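Side-chain contacts in lipase (Pelosinus fermentans, PDB 5AH0), which hydrolyses ester bonds as an alpha/beta-hydrolase lipase that also attacks the polyester poly(butylene adipate-co-terephthalate) and carries a bound zinc ion: residues S52-R57 / N236-T241; E60-I65 / L142-A147; Y72-S77 / H82-R87; Y198-D203 / R221-A226. One frame throughout, in Å; residues are numbered along the deposited sequence.

Interaction 1: residues S52-R57 / N236-T241; sequences SSNWDR and NWDLST. With ZN (zinc ion), chain C.
The first torsion of Ser53 (chi1 164°) sets OG opposite the backbone N and next to the carbonyl carbon, where it meets the Asp238 carboxylate and also faces the start of helix 54-66. The motif is an N-cap of that helix: Ser53 OG accepts from Trp55 N at 3.2 Å in a bent capping bond. Ser53 OG in turn donates to Asp238 OD2 at 3.0 Å, on the syn side of the carboxylate but well out of its plane. The same oxygen takes a second bond from Asn54 N, 2.9 Å from Asp238 OD2 and almost straight at 170°, lying nearly along the C-O axis. One carboxylate oxygen is thus gripped by two donors at the amino end of a helix, a setting that would be expected to favour the negative charge of Asp238.

Asn54 lies obliquely across the same acid, its amide plane only 19° from that of the carboxylate. Asn54 ND2 approaches Asp238 CB at 3.6 Å without bonding to the acid; instead the amide is held by Gln118 and Thr119. The contact, 179 residues apart in sequence, therefore joins the start of helix 54-66 to the short helix 235-238 within the alpha/beta-hydrolase fold. Three residues beyond Ser53, Asp56 belongs to the zinc site, which His76, His82 and Asp233 complete. Its CG lies beside the backbone N, opposite the carbonyl carbon, and Asp56 OD1 binds the zinc ion at 1.9 Å.

Interaction 2: residues E60-I65 / L142-A147; sequences ELYAYI and LSSLFA
Tyr62 lays its ring against Leu145, and this meeting of helix 54-66 with a 3-10 turn at 144-146 carries a packing contact on the flank of the alpha/beta-hydrolase fold. Along the helix, Glu60 comes first and faces elsewhere, its carboxylate bonding to Tyr72 OH and to Gly49 N, and Leu61 follows, packed on Val120 and Leu123 of helix 116-129.

Tyr62 is the residue that reaches across. With CG opposite its backbone N (chi1 176°), the ring extends from the helix and presents one face to the turn. Leu145 CB sits 4.1 Å from the centroid of the Tyr62 ring and only 6° off the ring normal, which is the geometry of a CH-pi contact over the ring centre. The two side chains slide past each other in opposite directions, so the branched end of the leucine lies back toward the root of the tyrosine: Leu145 CD1 is 3.6 Å from Tyr62 CD1, while Leu145 CD2 comes to 4.1 Å from Tyr62 CB. Beyond the tyrosine the helix turns to other neighbours, Ala63 packing on Val70 of strand 68-71 and Ile65 on Trp96.

Leu145 also packs on Leu126 and Leu127 of helix 116-129, so this one leucine touches both that helix and Tyr62 of helix 54-66. Polar contact between the two segments is confined to the phenol end, near the exposed Ser144. There Ser144 OG gives a weak hydrogen bond to Tyr62 OH, the two oxygens 3.4 Å apart.

Interaction 3: residues Y72-S77 / H82-R87; sequences YGHAHS and HSRYGR. With ZN (zinc ion), chain C.
His76 and His82 converge on one zinc ion: His76 NE2 and His82 NE2 each lie 2.1 Å from the metal. Their rings are tilted by 47°, and His82 NE2 lies at the edge of the His76 ring, near its plane.

Packing is tightest behind this pair. His82 N bonds to Ser77 O at 2.7 Å, the donor lying above the carbonyl plane, while Ser77 CB presses on His82 CB at 3.5 Å. Tyr72 N donates to Arg84 O at 2.9 Å, and the Tyr72 and His82 side chains cross at about a right angle, their ring planes oblique at 52°.

The looser side is formed by the partly exposed Arg84 and His74 and the exposed Tyr85. Extended from CG to NE, the Arg84 chain runs past Gly73 to lay one guanidinium face over His74 CB, 3.8 Å from Arg84 NH1, while Tyr85 OH lies over the opposite face. Arg84 NE forms a salt bridge with Asp71.

Asp56 and Asp233 complete the metal site. Two histidines and two aspartates around zinc are characteristic of the zinc-containing bacterial lipases of the alpha/beta-hydrolase superfamily.

Interaction 4: residues Y198-D203 / R221-A226; sequences YDFKLD and RVFNSA
Phe223 drives the edge of its ring toward the face of Phe200, an offset edge-to-face pair with planes at 83° and centroids 5.3 Å apart. The leading bump is Phe223 CE2, which closes to 3.5 Å from Phe200 CE1; CZ beside it follows over the same side of the ring.

Val222 forms a two-pronged knob next to the aromatic pair. With chi1 163°, CG1 lies opposite the backbone N and CG2 opposite the carbonyl carbon, which turns one methyl to each neighbour. Val222 CG2 comes to 3.9 Å from Phe200 CD2. Val222 CG1 lies 3.9 Å from Leu202 CD1. The valine thus enters the hollow between Phe200 and Leu202, crossing Leu202 at about a right angle. Its CG1 also lies over one face of the Phe223 ring, toward the rim, so Val222 is wedged among three side chains.

Helix 173-190 extends the packing, with Val183 against Phe200 and Phe175 and Ala179 against Phe223. On the loop, Asp199 OD1 accepts from Lys201 N at 3.2 Å, an Asx turn beside Phe200. A polar tie lies nearby, from Phe200 N to Tyr218 OH of helix 215-223, but 198-203 and 221-226 themselves meet by apolar fit without a hydrogen bond, which implies that shape and burial hold these two segments together.

How the interactions relate
The zinc ion ties interactions 1 and 3 together: their centres are 16 Å apart, yet interaction 1 supplies one ligand, Asp56, and interaction 3 two, His76 and His82, and Trp55 NE1 of the first reaches Tyr72 O of the second at 2.9 Å. Interaction 2 shares helix 54-66 with interaction 1 and joins interaction 3 through Glu60 OE2 and Tyr72 OH, 2.8 Å apart; its Leu145 side chain remains about 12 Å from the zinc. Interaction 4 connects to interaction 3 by salt bridges, Arg87 NH2 lying 2.7 Å from Asp199 OD2 and bonding also to Asp203. The Leu202 side chain is about 9 Å from the metal. Interactions 2 and 4 do not touch.

Interaction 1: residues S52-R57 / N236-T241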
# COMPACT_ATOMS: atom_id res chain seq x y z
N SER A 52 3.88 -8.07 -3.90
CA SER A 52 5.22 -8.22 -3.34
C SER A 52 5.25 -7.86 -1.85
O SER A 52 4.27 -7.37 -1.27
CB SER A 52 6.22 -7.34 -4.10
OG SER A 52 6.24 -7.64 -5.48
N SER A 53 6.41 -8.09 -1.24
CA SER A 53 6.71 -7.70 0.14
C SER A 53 6.80 -6.17 0.28
O SER A 53 6.99 -5.46 -0.71
CB SER A 53 8.02 -8.35 0.58
OG SER A 53 8.56 -7.75 1.75
N ASN A 54 6.69 -5.68 1.50
CA ASN A 54 6.86 -4.26 1.76
C ASN A 54 8.30 -3.81 1.47
O ASN A 54 8.52 -2.74 0.91
CB ASN A 54 6.48 -3.94 3.21
CG ASN A 54 4.96 -3.80 3.39
OD1 ASN A 54 4.28 -3.11 2.62
ND2 ASN A 54 4.43 -4.46 4.41
N TRP A 55 9.26 -4.66 1.81
CA TRP A 55 10.66 -4.41 1.48
C TRP A 55 10.82 -4.24 -0.02
O TRP A 55 11.46 -3.30 -0.48
CB TRP A 55 11.55 -5.56 1.98
CG TRP A 55 13.02 -5.38 1.67
CD1 TRP A 55 13.65 -5.64 0.48
CD2 TRP A 55 14.04 -4.92 2.57
NE1 TRP A 55 14.99 -5.37 0.58
CE2 TRP A 55 15.26 -4.93 1.85
CE3 TRP A 55 14.04 -4.51 3.90
CZ2 TRP A 55 16.47 -4.55 2.43
CZ3 TRP A 55 15.25 -4.13 4.48
CH2 TRP A 55 16.44 -4.14 3.74
N ASP A 56 10.27 -5.17 -0.79
CA ASP A 56 10.34 -5.09 -2.24
C ASP A 56 9.62 -3.86 -2.77
O ASP A 56 10.14 -3.15 -3.63
CB ASP A 56 9.75 -6.34 -2.87
CG ASP A 56 10.69 -7.52 -2.82
OD1 ASP A 56 11.54 -7.57 -1.90
OD2 ASP A 56 10.57 -8.41 -3.70
N ARG A 57 8.43 -3.59 -2.24
CA ARG A 57 7.65 -2.45 -2.70
C ARG A 57 8.35 -1.15 -2.34
O ARG A 57 8.35 -0.19 -3.11
CB ARG A 57 6.24 -2.49 -2.11
CG ARG A 57 5.31 -3.49 -2.78
CD ARG A 57 4.24 -3.99 -1.82
NE ARG A 57 3.41 -2.91 -1.30
CZ ARG A 57 2.33 -2.43 -1.91
NH1 ARG A 57 1.94 -2.95 -3.06
NH2 ARG A 57 1.64 -1.44 -1.35
N ASN A 236 1.40 -11.82 1.35
CA ASN A 236 0.61 -12.70 2.20
C ASN A 236 1.24 -12.91 3.59
O ASN A 236 0.54 -13.14 4.57
CB ASN A 236 0.38 -14.05 1.50
CG ASN A 236 1.67 -14.83 1.31
OD1 ASN A 236 2.74 -14.24 1.16
ND2 ASN A 236 1.57 -16.15 1.32
N TRP A 237 2.56 -12.79 3.68
CA TRP A 237 3.18 -12.81 5.00
C TRP A 237 3.08 -11.44 5.67
O TRP A 237 2.63 -11.33 6.81
CB TRP A 237 4.64 -13.25 4.90
CG TRP A 237 5.37 -13.12 6.19
CD1 TRP A 237 6.37 -12.24 6.49
CD2 TRP A 237 5.15 -13.89 7.38
NE1 TRP A 237 6.80 -12.43 7.78
CE2 TRP A 237 6.07 -13.43 8.35
CE3 TRP A 237 4.28 -14.94 7.71
CZ2 TRP A 237 6.13 -13.98 9.62
CZ3 TRP A 237 4.35 -15.48 8.98
CH2 TRP A 237 5.26 -14.99 9.92
N ASP A 238 3.47 -10.40 4.94
CA ASP A 238 3.52 -9.04 5.48
C ASP A 238 2.13 -8.49 5.84
O ASP A 238 2.01 -7.58 6.66
CB ASP A 238 4.20 -8.10 4.48
CG ASP A 238 5.70 -7.96 4.72
OD1 ASP A 238 6.18 -8.42 5.78
OD2 ASP A 238 6.39 -7.39 3.84
N LEU A 239 1.10 -9.01 5.21
CA LEU A 239 -0.26 -8.56 5.50
C LEU A 239 -0.85 -9.25 6.72
O LEU A 239 -1.81 -8.75 7.31
CB LEU A 239 -1.17 -8.80 4.29
CG LEU A 239 -0.91 -7.83 3.15
CD1 LEU A 239 -1.75 -8.19 1.94
CD2 LEU A 239 -1.23 -6.41 3.61
N SER A 240 -0.28 -10.39 7.10
CA SER A 240 -0.80 -11.14 8.23
C SER A 240 -0.48 -10.45 9.55
O SER A 240 0.41 -9.60 9.63
CB SER A 240 -0.23 -12.56 8.25
OG SER A 240 1.17 -12.56 8.48
N THR A 241 -1.21 -10.84 10.59
CA THR A 241 -0.96 -10.35 11.93
C THR A 241 0.44 -10.76 12.37
O THR A 241 1.11 -10.03 13.11
CB THR A 241 -1.99 -10.92 12.91
OG1 THR A 241 -1.97 -12.35 12.83
CG2 THR A 241 -3.38 -10.44 12.54
ZN ZN C . 12.27 -9.31 -1.45

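Interaction 2: residues E60-I65 / L142-A147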
# COMPACT_ATOMS: atom_id res chain seq x y z
N GLU A 60 11.06 -0.63 -4.85
CA GLU A 60 10.44 -0.23 -6.11
C GLU A 60 9.99 1.22 -6.03
O GLU A 60 10.09 1.95 -7.01
CB GLU A 60 9.27 -1.15 -6.44
CG GLU A 60 9.70 -2.58 -6.71
CD GLU A 60 8.55 -3.56 -6.67
OE1 GLU A 60 7.39 -3.10 -6.61
OE2 GLU A 60 8.80 -4.79 -6.71
N LEU A 61 9.50 1.62 -4.87
CA LEU A 61 8.98 2.97 -4.65
C LEU A 61 10.10 4.00 -4.76
O LEU A 61 9.92 5.04 -5.41
CB LEU A 61 8.28 3.07 -3.29
CG LEU A 61 7.52 4.36 -2.91
CD1 LEU A 61 6.61 4.81 -4.02
CD2 LEU A 61 6.70 4.12 -1.66
N TYR A 62 11.24 3.71 -4.13
CA TYR A 62 12.39 4.61 -4.18
C TYR A 62 12.80 4.88 -5.61
O TYR A 62 12.95 6.02 -6.02
CB TYR A 62 13.59 4.04 -3.39
CG TYR A 62 14.85 4.89 -3.49
CD1 TYR A 62 15.06 5.96 -2.63
CD2 TYR A 62 15.81 4.63 -4.46
CE1 TYR A 62 16.20 6.74 -2.73
CE2 TYR A 62 16.96 5.41 -4.56
CZ TYR A 62 17.15 6.46 -3.69
OH TYR A 62 18.28 7.23 -3.79
N ALA A 63 12.98 3.81 -6.37
CA ALA A 63 13.34 3.93 -7.78
C ALA A 63 12.24 4.62 -8.57
O ALA A 63 12.53 5.43 -9.46
CB ALA A 63 13.63 2.56 -8.38
N TYR A 64 10.98 4.32 -8.25
CA TYR A 64 9.89 4.85 -9.06
C TYR A 64 9.82 6.36 -8.95
O TYR A 64 9.62 7.05 -9.94
CB TYR A 64 8.55 4.22 -8.67
CG TYR A 64 7.53 4.31 -9.78
CD1 TYR A 64 6.76 5.45 -9.96
CD2 TYR A 64 7.38 3.26 -10.69
CE1 TYR A 64 5.85 5.54 -10.99
CE2 TYR A 64 6.46 3.34 -11.72
CZ TYR A 64 5.70 4.49 -11.87
OH TYR A 64 4.79 4.58 -12.90
N ILE A 65 10.01 6.87 -7.74
CA ILE A 65 10.03 8.30 -7.47
C ILE A 65 11.33 8.98 -7.94
O ILE A 65 11.33 9.85 -8.81
CB ILE A 65 9.85 8.58 -5.97
CG1 ILE A 65 8.50 8.06 -5.48
CG2 ILE A 65 9.94 10.06 -5.71
CD1 ILE A 65 8.24 8.30 -4.00
N LEU A 142 26.57 -0.34 -4.37
CA LEU A 142 25.43 -0.47 -3.46
C LEU A 142 24.34 0.57 -3.76
O LEU A 142 24.65 1.70 -4.15
CB LEU A 142 25.91 -0.33 -2.01
CG LEU A 142 24.87 -0.31 -0.89
CD1 LEU A 142 24.28 -1.70 -0.67
CD2 LEU A 142 25.45 0.25 0.39
N SER A 143 23.07 0.19 -3.57
CA SER A 143 21.97 1.14 -3.80
C SER A 143 21.97 2.28 -2.79
O SER A 143 22.06 2.05 -1.58
CB SER A 143 20.62 0.45 -3.75
OG SER A 143 19.59 1.42 -3.90
N SER A 144 21.82 3.49 -3.31
CA SER A 144 21.84 4.70 -2.49
C SER A 144 20.81 4.70 -1.36
O SER A 144 21.01 5.35 -0.33
CB SER A 144 21.61 5.92 -3.39
OG SER A 144 21.47 7.11 -2.64
N LEU A 145 19.72 3.96 -1.54
CA LEU A 145 18.68 3.87 -0.53
C LEU A 145 19.22 3.43 0.83
O LEU A 145 18.77 3.91 1.87
CB LEU A 145 17.58 2.91 -0.98
CG LEU A 145 16.43 2.74 0.02
CD1 LEU A 145 15.78 4.09 0.36
CD2 LEU A 145 15.39 1.74 -0.49
N PHE A 146 20.20 2.53 0.82
CA PHE A 146 20.69 1.92 2.06
C PHE A 146 21.78 2.71 2.78
O PHE A 146 22.27 2.28 3.83
CB PHE A 146 21.19 0.50 1.77
CG PHE A 146 20.19 -0.35 1.06
CD1 PHE A 146 19.04 -0.79 1.71
CD2 PHE A 146 20.38 -0.72 -0.26
CE1 PHE A 146 18.10 -1.58 1.05
CE2 PHE A 146 19.45 -1.51 -0.92
CZ PHE A 146 18.31 -1.94 -0.27
N ALA A 147 22.15 3.87 2.25
CA ALA A 147 23.14 4.71 2.93
C ALA A 147 22.60 5.19 4.28
O ALA A 147 23.17 4.89 5.34
CB ALA A 147 23.53 5.90 2.06

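Interaction 3: residues Y72-S77 / H82-R87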
# COMPACT_ATOMS: atom_id res chain seq x y z
N TYR A 72 16.70 -4.46 -4.97
CA TYR A 72 16.14 -5.08 -3.78
C TYR A 72 17.21 -5.30 -2.71
O TYR A 72 16.90 -5.55 -1.55
CB TYR A 72 15.45 -6.39 -4.13
CG TYR A 72 14.31 -6.20 -5.10
CD1 TYR A 72 13.13 -5.58 -4.71
CD2 TYR A 72 14.43 -6.63 -6.42
CE1 TYR A 72 12.09 -5.39 -5.60
CE2 TYR A 72 13.39 -6.44 -7.32
CZ TYR A 72 12.23 -5.83 -6.91
OH TYR A 72 11.20 -5.64 -7.80
N GLY A 73 18.48 -5.21 -3.12
CA GLY A 73 19.59 -5.30 -2.20
C GLY A 73 20.44 -6.54 -2.38
O GLY A 73 19.92 -7.60 -2.72
N HIS A 74 21.74 -6.42 -2.14
CA HIS A 74 22.64 -7.55 -2.31
C HIS A 74 22.33 -8.69 -1.33
O HIS A 74 22.14 -9.84 -1.73
CB HIS A 74 24.10 -7.10 -2.15
CG HIS A 74 25.09 -8.18 -2.45
ND1 HIS A 74 25.10 -8.87 -3.64
CD2 HIS A 74 26.11 -8.68 -1.71
CE1 HIS A 74 26.08 -9.75 -3.62
NE2 HIS A 74 26.71 -9.66 -2.47
N ALA A 75 22.26 -8.36 -0.04
CA ALA A 75 21.96 -9.34 1.00
C ALA A 75 20.53 -9.88 0.91
O ALA A 75 20.31 -11.09 0.83
CB ALA A 75 22.22 -8.73 2.37
N HIS A 76 19.55 -8.97 0.93
CA HIS A 76 18.14 -9.37 0.91
C HIS A 76 17.81 -10.32 -0.23
O HIS A 76 17.20 -11.36 -0.01
CB HIS A 76 17.23 -8.14 0.81
CG HIS A 76 15.78 -8.49 0.66
ND1 HIS A 76 14.93 -8.65 1.73
CD2 HIS A 76 15.04 -8.75 -0.45
CE1 HIS A 76 13.72 -8.98 1.29
NE2 HIS A 76 13.77 -9.05 -0.02
N SER A 77 18.22 -9.95 -1.44
CA SER A 77 17.93 -10.75 -2.63
C SER A 77 18.38 -12.18 -2.48
O SER A 77 17.61 -13.11 -2.72
CB SER A 77 18.61 -10.16 -3.87
OG SER A 77 18.51 -8.75 -3.89
N HIS A 82 16.12 -13.94 -4.84
CA HIS A 82 15.61 -12.99 -5.83
C HIS A 82 16.37 -12.96 -7.15
O HIS A 82 17.25 -13.76 -7.40
CB HIS A 82 15.68 -11.56 -5.28
CG HIS A 82 14.48 -11.14 -4.49
ND1 HIS A 82 13.28 -11.80 -4.55
CD2 HIS A 82 14.32 -10.12 -3.62
CE1 HIS A 82 12.42 -11.20 -3.75
NE2 HIS A 82 13.02 -10.18 -3.17
N SER A 83 15.96 -12.01 -7.98
CA SER A 83 16.85 -11.29 -8.86
C SER A 83 17.15 -10.03 -8.06
O SER A 83 16.22 -9.42 -7.54
CB SER A 83 16.21 -10.94 -10.20
OG SER A 83 15.62 -12.08 -10.80
N ARG A 84 18.41 -9.67 -7.91
CA ARG A 84 18.75 -8.49 -7.12
C ARG A 84 18.17 -7.22 -7.73
O ARG A 84 17.66 -6.35 -7.02
CB ARG A 84 20.27 -8.34 -6.98
CG ARG A 84 20.66 -7.12 -6.15
CD ARG A 84 22.10 -6.70 -6.33
NE ARG A 84 22.32 -5.38 -5.77
CZ ARG A 84 23.51 -4.88 -5.43
NH1 ARG A 84 24.60 -5.62 -5.58
NH2 ARG A 84 23.59 -3.66 -4.93
N TYR A 85 18.26 -7.12 -9.05
CA TYR A 85 17.87 -5.92 -9.76
C TYR A 85 16.51 -6.07 -10.42
O TYR A 85 16.22 -7.12 -11.00
CB TYR A 85 18.93 -5.55 -10.80
CG TYR A 85 20.23 -5.03 -10.22
CD1 TYR A 85 20.34 -3.71 -9.79
CD2 TYR A 85 21.36 -5.85 -10.13
CE1 TYR A 85 21.53 -3.22 -9.27
CE2 TYR A 85 22.55 -5.37 -9.61
CZ TYR A 85 22.63 -4.05 -9.19
OH TYR A 85 23.81 -3.56 -8.67
N GLY A 86 15.68 -5.04 -10.31
CA GLY A 86 14.35 -5.04 -10.89
C GLY A 86 14.25 -4.23 -12.17
O GLY A 86 15.13 -4.28 -13.03
N ARG A 87 13.15 -3.49 -12.30
CA ARG A 87 12.90 -2.69 -13.50
C ARG A 87 13.61 -1.36 -13.40
O ARG A 87 14.16 -1.01 -12.36
CB ARG A 87 11.41 -2.47 -13.70
CG ARG A 87 10.61 -3.74 -13.80
CD ARG A 87 9.13 -3.45 -14.03
NE ARG A 87 8.38 -4.70 -14.09
CZ ARG A 87 7.07 -4.81 -14.32
NH1 ARG A 87 6.32 -3.73 -14.50
NH2 ARG A 87 6.52 -6.02 -14.36
ZN ZN C . 12.27 -9.31 -1.45

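Interaction 4: residues Y198-D203 / R221-A226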
# COMPACT_ATOMS: atom_id res chain seq x y z
N TYR A 198 -3.34 -6.12 -16.70
CA TYR A 198 -3.00 -6.24 -15.30
C TYR A 198 -1.76 -7.10 -15.16
O TYR A 198 -1.65 -8.14 -15.81
CB TYR A 198 -4.17 -6.83 -14.50
CG TYR A 198 -4.02 -6.69 -13.00
CD1 TYR A 198 -3.15 -7.51 -12.28
CD2 TYR A 198 -4.76 -5.74 -12.29
CE1 TYR A 198 -3.02 -7.40 -10.89
CE2 TYR A 198 -4.63 -5.61 -10.89
CZ TYR A 198 -3.76 -6.45 -10.21
OH TYR A 198 -3.62 -6.33 -8.85
N ASP A 199 -0.81 -6.66 -14.34
CA ASP A 199 0.44 -7.37 -14.20
C ASP A 199 0.86 -7.52 -12.74
O ASP A 199 0.90 -6.55 -12.00
CB ASP A 199 1.54 -6.67 -14.98
CG ASP A 199 2.89 -7.34 -14.79
OD1 ASP A 199 2.91 -8.58 -14.65
OD2 ASP A 199 3.91 -6.62 -14.76
N PHE A 200 1.23 -8.74 -12.34
CA PHE A 200 1.54 -8.96 -10.93
C PHE A 200 2.94 -8.50 -10.56
O PHE A 200 3.27 -8.39 -9.37
CB PHE A 200 1.33 -10.42 -10.56
CG PHE A 200 -0.11 -10.83 -10.61
CD1 PHE A 200 -0.98 -10.45 -9.60
CD2 PHE A 200 -0.61 -11.57 -11.67
CE1 PHE A 200 -2.31 -10.80 -9.64
CE2 PHE A 200 -1.94 -11.93 -11.71
CZ PHE A 200 -2.79 -11.54 -10.70
N LYS A 201 3.75 -8.22 -11.58
CA LYS A 201 5.09 -7.68 -11.40
C LYS A 201 5.91 -8.55 -10.46
O LYS A 201 6.40 -8.09 -9.43
CB LYS A 201 5.01 -6.24 -10.87
CG LYS A 201 4.22 -5.31 -11.77
CD LYS A 201 3.74 -4.08 -11.01
CE LYS A 201 2.49 -3.48 -11.65
NZ LYS A 201 1.49 -3.04 -10.60
N LEU A 202 6.02 -9.83 -10.80
CA LEU A 202 6.82 -10.76 -10.02
C LEU A 202 7.97 -11.31 -10.84
O LEU A 202 8.25 -12.50 -10.81
CB LEU A 202 5.94 -11.90 -9.49
CG LEU A 202 4.83 -11.35 -8.60
CD1 LEU A 202 3.76 -12.39 -8.32
CD2 LEU A 202 5.43 -10.84 -7.31
N ASP A 203 8.66 -10.43 -11.56
CA ASP A 203 9.72 -10.87 -12.46
C ASP A 203 10.97 -11.26 -11.67
O ASP A 203 11.80 -12.04 -12.15
CB ASP A 203 10.06 -9.78 -13.48
CG ASP A 203 8.82 -9.21 -14.16
OD1 ASP A 203 7.72 -9.79 -14.02
OD2 ASP A 203 8.96 -8.18 -14.87
N ARG A 221 -1.60 -19.50 -12.39
CA ARG A 221 -0.23 -19.99 -12.28
C ARG A 221 0.51 -19.23 -11.18
O ARG A 221 1.30 -19.81 -10.44
CB ARG A 221 0.50 -19.85 -13.62
CG ARG A 221 1.96 -20.30 -13.60
CD ARG A 221 2.52 -20.45 -15.01
NE ARG A 221 2.54 -19.18 -15.74
CZ ARG A 221 3.53 -18.29 -15.68
NH1 ARG A 221 4.61 -18.53 -14.94
NH2 ARG A 221 3.45 -17.16 -16.38
N VAL A 222 0.23 -17.94 -11.03
CA VAL A 222 0.88 -17.14 -9.99
C VAL A 222 0.55 -17.61 -8.57
O VAL A 222 1.45 -17.79 -7.75
CB VAL A 222 0.49 -15.66 -10.10
CG1 VAL A 222 0.83 -14.90 -8.81
CG2 VAL A 222 1.16 -15.02 -11.32
N PHE A 223 -0.74 -17.82 -8.29
CA PHE A 223 -1.19 -18.12 -6.93
C PHE A 223 -1.28 -19.62 -6.63
O PHE A 223 -1.64 -20.03 -5.53
CB PHE A 223 -2.53 -17.43 -6.68
CG PHE A 223 -2.44 -15.93 -6.68
CD1 PHE A 223 -2.01 -15.25 -5.54
CD2 PHE A 223 -2.72 -15.20 -7.82
CE1 PHE A 223 -1.90 -13.88 -5.54
CE2 PHE A 223 -2.61 -13.82 -7.82
CZ PHE A 223 -2.20 -13.16 -6.68
N ASN A 224 -0.94 -20.44 -7.62
CA ASN A 224 -0.80 -21.87 -7.38
C ASN A 224 0.68 -22.23 -7.29
O ASN A 224 1.05 -23.39 -7.32
CB ASN A 224 -1.48 -22.69 -8.49
CG ASN A 224 -2.97 -22.45 -8.55
OD1 ASN A 224 -3.52 -21.60 -7.83
ND2 ASN A 224 -3.65 -23.19 -9.42
N SER A 225 1.51 -21.20 -7.21
CA SER A 225 2.95 -21.39 -7.09
C SER A 225 3.36 -21.84 -5.70
O SER A 225 2.70 -21.55 -4.71
CB SER A 225 3.68 -20.10 -7.45
OG SER A 225 5.06 -20.23 -7.18
N ALA A 226 4.48 -22.55 -5.63
CA ALA A 226 4.99 -23.04 -4.36
C ALA A 226 5.55 -21.92 -3.51
O ALA A 226 5.67 -22.04 -2.29
CB ALA A 226 6.06 -24.10 -4.60